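PDB 5Z7R: short-chain-enoyl-CoA hydratase from Clostridium acetobutylicum, which catalyses the reversible hydration of crotonyl-CoA, a step of butanoate metabolism, and also accepts hexenoyl-CoA but not longer analogues. Local coordinates for residues V89-E94 with I214-Q219; K13-T18 with G41-D46. All coordinates share one frame; numbering follows the deposited sequence.

Interaction 1: residues V89-E94 with I214-Q219; sequences VFRRLE and INRGMQ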
loop_
_atom_site.group_PDB
_atom_site.type_symbol
_atom_site.label_atom_id
_atom_site.label_comp_id
_atom_site.label_asym_id
_atom_site.label_seq_id
_atom_site.Cartn_x
_atom_site.Cartn_y
_atom_site.Cartn_z
ATOM N N VAL A 89 -9.525 -4.502 -20.786
ATOM C CA VAL A 89 -10.507 -3.662 -21.453
ATOM C C VAL A 89 -11.270 -2.813 -20.420
ATOM O O VAL A 89 -11.374 -1.615 -20.537
ATOM C CB VAL A 89 -11.527 -4.488 -22.273
ATOM C CG1 VAL A 89 -12.610 -3.567 -22.780
ATOM C CG2 VAL A 89 -10.849 -5.195 -23.442
ATOM N N PHE A 90 -11.794 -3.463 -19.403
ATOM C CA PHE A 90 -12.515 -2.751 -18.323
ATOM C C PHE A 90 -11.688 -1.722 -17.542
ATOM O O PHE A 90 -12.191 -0.671 -17.177
ATOM C CB PHE A 90 -13.070 -3.791 -17.384
ATOM C CG PHE A 90 -14.198 -4.565 -17.968
ATOM C CD1 PHE A 90 -14.488 -4.487 -19.338
ATOM C CD2 PHE A 90 -14.996 -5.350 -17.157
ATOM C CE1 PHE A 90 -15.522 -5.211 -19.876
ATOM C CE2 PHE A 90 -16.042 -6.074 -17.696
ATOM C CZ PHE A 90 -16.299 -6.014 -19.056
ATOM N N ARG A 91 -10.413 -2.018 -17.312
ATOM C CA ARG A 91 -9.516 -1.087 -16.634
ATOM C C ARG A 91 -9.278 0.140 -17.473
ATOM O O ARG A 91 -9.103 1.243 -16.927
ATOM C CB ARG A 91 -8.173 -1.755 -16.335
ATOM C CG ARG A 91 -7.179 -0.856 -15.652
ATOM C CD ARG A 91 -7.747 -0.403 -14.307
ATOM N NE ARG A 91 -6.688 0.117 -13.458
ATOM C CZ ARG A 91 -6.807 1.137 -12.607
ATOM N NH1 ARG A 91 -5.735 1.521 -11.907
ATOM N NH2 ARG A 91 -7.961 1.760 -12.425
ATOM N N ARG A 92 -9.274 -0.030 -18.798
ATOM C CA ARG A 92 -9.048 1.102 -19.700
ATOM C C ARG A 92 -10.236 2.059 -19.648
ATOM O O ARG A 92 -10.064 3.292 -19.692
ATOM C CB ARG A 92 -8.851 0.616 -21.133
ATOM C CG ARG A 92 -8.402 1.710 -22.110
ATOM C CD ARG A 92 -8.165 1.078 -23.468
ATOM N NE ARG A 92 -7.712 2.002 -24.512
ATOM C CZ ARG A 92 -7.415 1.599 -25.744
ATOM N NH1 ARG A 92 -7.541 0.316 -26.062
ATOM N NH2 ARG A 92 -7.028 2.468 -26.658
ATOM N N LEU A 93 -11.423 1.472 -19.553
ATOM C CA LEU A 93 -12.648 2.219 -19.369
ATOM C C LEU A 93 -12.642 2.994 -18.031
ATOM O O LEU A 93 -12.997 4.199 -17.982
ATOM C CB LEU A 93 -13.841 1.269 -19.419
ATOM C CG LEU A 93 -15.214 1.933 -19.455
ATOM C CD1 LEU A 93 -15.462 2.605 -20.803
ATOM C CD2 LEU A 93 -16.312 0.921 -19.220
ATOM N N GLU A 94 -12.202 2.315 -16.968
ATOM C CA GLU A 94 -12.172 2.917 -15.619
ATOM C C GLU A 94 -11.262 4.111 -15.606
ATOM O O GLU A 94 -11.593 5.136 -15.005
ATOM C CB GLU A 94 -11.711 1.864 -14.609
ATOM C CG GLU A 94 -11.639 2.287 -13.162
ATOM C CD GLU A 94 -11.453 1.090 -12.316
ATOM O OE1 GLU A 94 -12.426 0.712 -11.658
ATOM O OE2 GLU A 94 -10.372 0.441 -12.394
ATOM N N ILE A 214 -8.893 11.076 -8.181
ATOM C CA ILE A 214 -9.756 10.166 -7.434
ATOM C C ILE A 214 -9.338 8.723 -7.673
ATOM O O ILE A 214 -9.321 7.918 -6.743
ATOM C CB ILE A 214 -11.235 10.347 -7.800
ATOM C CG1 ILE A 214 -11.697 11.730 -7.374
ATOM C CG2 ILE A 214 -12.090 9.277 -7.138
ATOM C CD1 ILE A 214 -13.038 12.168 -7.963
ATOM N N ASN A 215 -8.983 8.389 -8.913
ATOM C CA ASN A 215 -8.585 7.032 -9.245
ATOM C C ASN A 215 -7.261 6.698 -8.622
ATOM O O ASN A 215 -7.119 5.634 -8.033
ATOM C CB ASN A 215 -8.474 6.804 -10.771
ATOM C CG ASN A 215 -9.826 6.508 -11.417
ATOM O OD1 ASN A 215 -10.725 5.901 -10.789
ATOM N ND2 ASN A 215 -9.963 6.878 -12.694
ATOM N N ARG A 216 -6.301 7.600 -8.735
ATOM C CA ARG A 216 -4.925 7.260 -8.351
ATOM C C ARG A 216 -4.701 7.451 -6.838
ATOM O O ARG A 216 -4.143 6.566 -6.160
ATOM C CB ARG A 216 -3.898 8.039 -9.170
ATOM C CG ARG A 216 -4.274 8.213 -10.638
ATOM C CD ARG A 216 -3.446 7.514 -11.694
ATOM N NE ARG A 216 -3.582 6.084 -11.850
ATOM C CZ ARG A 216 -3.428 5.384 -12.978
ATOM N NH1 ARG A 216 -3.490 4.073 -12.913
ATOM N NH2 ARG A 216 -3.288 5.937 -14.161
ATOM N N GLY A 217 -5.176 8.568 -6.315
ATOM C CA GLY A 217 -5.202 8.808 -4.892
ATOM C C GLY A 217 -5.895 7.733 -4.081
ATOM O O GLY A 217 -5.484 7.429 -2.970
ATOM N N MET A 218 -6.904 7.095 -4.641
ATOM C CA MET A 218 -7.638 6.080 -3.902
ATOM C C MET A 218 -6.831 4.769 -3.661
ATOM O O MET A 218 -7.250 3.861 -2.873
ATOM C CB MET A 218 -8.909 5.807 -4.661
ATOM C CG MET A 218 -9.984 5.192 -3.831
ATOM S SD MET A 218 -10.696 6.289 -2.579
ATOM C CE MET A 218 -11.912 5.084 -2.059
ATOM N N GLN A 219 -5.689 4.643 -4.348
ATOM C CA GLN A 219 -4.932 3.419 -4.282
ATOM C C GLN A 219 -3.898 3.446 -3.173
ATOM O O GLN A 219 -3.377 2.422 -2.809
ATOM C CB GLN A 219 -4.221 3.155 -5.610
ATOM C CG GLN A 219 -5.108 3.237 -6.840
ATOM C CD GLN A 219 -6.328 2.394 -6.659
ATOM O OE1 GLN A 219 -6.235 1.243 -6.239
ATOM N NE2 GLN A 219 -7.500 2.980 -6.915
HETATM O O HOH W 1 -9.425 3.674 -10.123
#
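N215 points its CB toward helix 76-95, and its ND2 makes a weak, bent hydrogen bond of 3.3 Å to the backbone O of E94 (138° at the hydrogen). The same amide holds a water: it donates to N215 OD1 at 2.7 Å and takes a long, weak bond from NH2 of R91. K159 of a second subunit is a further donor to OD1. R91 leaves its helix with CG anti to the backbone N (chi1 179°) and bends at chi2, which brings NH2 within 2.7 Å of E94 OE2 in a salt bridge that meets the carboxylate on its anti side, tilted from its plane. The other carboxylate oxygen, OE1, is paired with R148. In this crotonase-fold subunit the contact lies at a subunit interface, with three neighbouring copies touching it. R216, bent at chi2 and chi3, sets its guanidinium almost perpendicular to that of R91 (planes 83° apart), with the two NH1 atoms 3.5 Å from each other. D223 of a third subunit binds R91 NE and packs against R216, which would offset this like-charge approach. Four residues on, Q219 NE2 donates at 2.9 Å, almost straight, to the carbonyl O of N215.

Interaction 2: residues K13-T18 with G41-D46; sequences KVAVVT and GEIEND
Strand 14-19 runs past the C-terminal part of helix 30-45, the two backbones coming nearest at A15 and I43, whose CA atoms are 7.8 Å apart. A15 and V17, two residues apart on the strand, point their CB atoms toward the helix, while V16 between them points away. I43 answers from the helix with its CB directed at the strand, and it meets both. Its longer branch does the touching: CD1 reaches CG2 of V17 at 3.7 Å, and CG1 lies beside the A15 methyl at a looser 4.4 Å from CB. The branch is aimed by chi1 of -69°, which sets I43 CG1 anti to its carbonyl carbon and leaves CG2 anti to the backbone N. On V17 it is likewise the methyl anti to the carbonyl carbon, CG2, that receives the isoleucine, and the two side chains pass each other at a slant. Strand and helix are the first two elements of a beta-alpha-beta unit completed by strand 51-56, which pairs in parallel with strand 14-19 through backbone bonds from A15 and V17 to I53. The contact is wholly apolar and buried, and apolar neighbours surround it: L8 of strand 6-11 touches both V17 and I43, V52 of strand 51-56 packs on I43, and V49 reaches A15 and I43 from the turn that follows the helix.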
loop_
_atom_site.group_PDB
_atom_site.type_symbol
_atom_site.label_atom_id
_atom_site.label_comp_id
_atom_site.label_asym_id
_atom_site.label_seq_id
_atom_site.Cartn_x
_atom_site.Cartn_y
_atom_site.Cartn_z
ATOM N N LYS A 13 -21.166 17.071 -27.109
ATOM C CA LYS A 13 -19.932 16.731 -26.419
ATOM C C LYS A 13 -20.039 15.421 -25.634
ATOM O O LYS A 13 -19.128 15.084 -24.864
ATOM C CB LYS A 13 -19.475 17.892 -25.520
ATOM C CG LYS A 13 -19.258 19.220 -26.248
ATOM C CD LYS A 13 -18.615 20.288 -25.358
ATOM C CE LYS A 13 -19.033 21.720 -25.713
ATOM N NZ LYS A 13 -18.273 22.321 -26.852
ATOM N N VAL A 14 -21.106 14.653 -25.847
ATOM C CA VAL A 14 -21.220 13.369 -25.156
ATOM C C VAL A 14 -21.364 12.195 -26.107
ATOM O O VAL A 14 -22.103 12.252 -27.066
ATOM C CB VAL A 14 -22.325 13.342 -24.045
ATOM C CG1 VAL A 14 -23.209 14.565 -24.069
ATOM C CG2 VAL A 14 -23.160 12.065 -24.059
ATOM N N ALA A 15 -20.673 11.108 -25.814
ATOM C CA ALA A 15 -20.795 9.926 -26.619
ATOM C C ALA A 15 -21.587 8.885 -25.888
ATOM O O ALA A 15 -21.328 8.615 -24.717
ATOM C CB ALA A 15 -19.426 9.382 -26.962
ATOM N N VAL A 16 -22.536 8.280 -26.591
ATOM C CA VAL A 16 -23.303 7.187 -26.078
ATOM C C VAL A 16 -22.795 5.916 -26.722
ATOM O O VAL A 16 -22.667 5.821 -27.940
ATOM C CB VAL A 16 -24.803 7.379 -26.379
ATOM C CG1 VAL A 16 -25.640 6.319 -25.696
ATOM C CG2 VAL A 16 -25.252 8.767 -25.947
ATOM N N VAL A 17 -22.509 4.934 -25.902
ATOM C CA VAL A 17 -21.988 3.692 -26.385
ATOM C C VAL A 17 -23.017 2.713 -25.955
ATOM O O VAL A 17 -23.421 2.710 -24.798
ATOM C CB VAL A 17 -20.624 3.390 -25.752
ATOM C CG1 VAL A 17 -20.086 2.038 -26.182
ATOM C CG2 VAL A 17 -19.620 4.470 -26.116
ATOM N N THR A 18 -23.466 1.893 -26.883
ATOM C CA THR A 18 -24.556 0.974 -26.603
ATOM C C THR A 18 -24.121 -0.375 -27.036
ATOM O O THR A 18 -23.790 -0.571 -28.207
ATOM C CB THR A 18 -25.856 1.314 -27.389
ATOM O OG1 THR A 18 -26.287 2.659 -27.111
ATOM C CG2 THR A 18 -26.923 0.383 -27.022
ATOM N N GLY A 41 -10.759 3.391 -27.375
ATOM C CA GLY A 41 -9.624 4.093 -27.993
ATOM C C GLY A 41 -10.068 5.207 -28.923
ATOM O O GLY A 41 -9.433 6.295 -29.005
ATOM N N GLU A 42 -11.157 4.940 -29.634
ATOM C CA GLU A 42 -11.809 5.977 -30.447
ATOM C C GLU A 42 -12.270 7.159 -29.590
ATOM O O GLU A 42 -12.028 8.302 -29.944
ATOM C CB GLU A 42 -12.999 5.369 -31.208
ATOM C CG GLU A 42 -13.311 5.989 -32.561
ATOM C CD GLU A 42 -12.233 5.785 -33.615
ATOM O OE1 GLU A 42 -11.532 4.750 -33.587
ATOM O OE2 GLU A 42 -12.113 6.688 -34.478
ATOM N N ILE A 43 -12.900 6.913 -28.440
ATOM C CA ILE A 43 -13.318 8.049 -27.589
ATOM C C ILE A 43 -12.097 8.743 -27.003
ATOM O O ILE A 43 -12.072 9.975 -26.863
ATOM C CB ILE A 43 -14.277 7.606 -26.486
ATOM C CG1 ILE A 43 -15.608 7.191 -27.113
ATOM C CG2 ILE A 43 -14.471 8.714 -25.437
ATOM C CD1 ILE A 43 -16.333 6.092 -26.365
ATOM N N GLU A 44 -11.069 7.955 -26.694
ATOM C CA GLU A 44 -9.824 8.525 -26.195
ATOM C C GLU A 44 -9.302 9.654 -27.088
ATOM O O GLU A 44 -8.938 10.705 -26.582
ATOM C CB GLU A 44 -8.754 7.446 -26.005
ATOM C CG GLU A 44 -8.914 6.623 -24.727
ATOM C CD GLU A 44 -7.809 5.597 -24.522
ATOM O OE1 GLU A 44 -6.991 5.395 -25.454
ATOM O OE2 GLU A 44 -7.752 4.982 -23.430
ATOM N N ASN A 45 -9.291 9.460 -28.408
ATOM C CA ASN A 45 -8.707 10.475 -29.316
ATOM C C ASN A 45 -9.648 11.617 -29.667
ATOM O O ASN A 45 -9.190 12.637 -30.187
ATOM C CB ASN A 45 -8.170 9.837 -30.603
ATOM C CG ASN A 45 -7.317 8.626 -30.317
ATOM O OD1 ASN A 45 -6.616 8.570 -29.288
ATOM N ND2 ASN A 45 -7.404 7.624 -31.188
ATOM N N ASP A 46 -10.939 11.468 -29.357
ATOM C CA ASP A 46 -11.922 12.501 -29.681
ATOM C C ASP A 46 -12.128 13.527 -28.573
ATOM O O ASP A 46 -12.902 13.315 -27.644
ATOM C CB ASP A 46 -13.254 11.864 -30.056
ATOM C CG ASP A 46 -14.196 12.841 -30.765
ATOM O OD1 ASP A 46 -14.129 14.068 -30.519
ATOM O OD2 ASP A 46 -15.008 12.357 -31.564
#

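Overall arrangement
Interaction 2 closes before interaction 1 opens, so the two follow one another along the chain, with centres about 17 Å apart. They share no segment, yet they meet through helix 30-45, which carries residues 41-46 on the strand side and packs against helix 76-95 on another. There R92 of 89-94 makes a salt bridge from NH2 to E44 OE1 (3.2 Å) and another from NH1 to D37. Helix 76-95 therefore lies between the helix that packs on the first three strands of the six-stranded sheet and helix 204-217, whose end touches neighbouring subunits. The pair leads from the buried sheet layer of the crotonase fold out to its subunit interfaces.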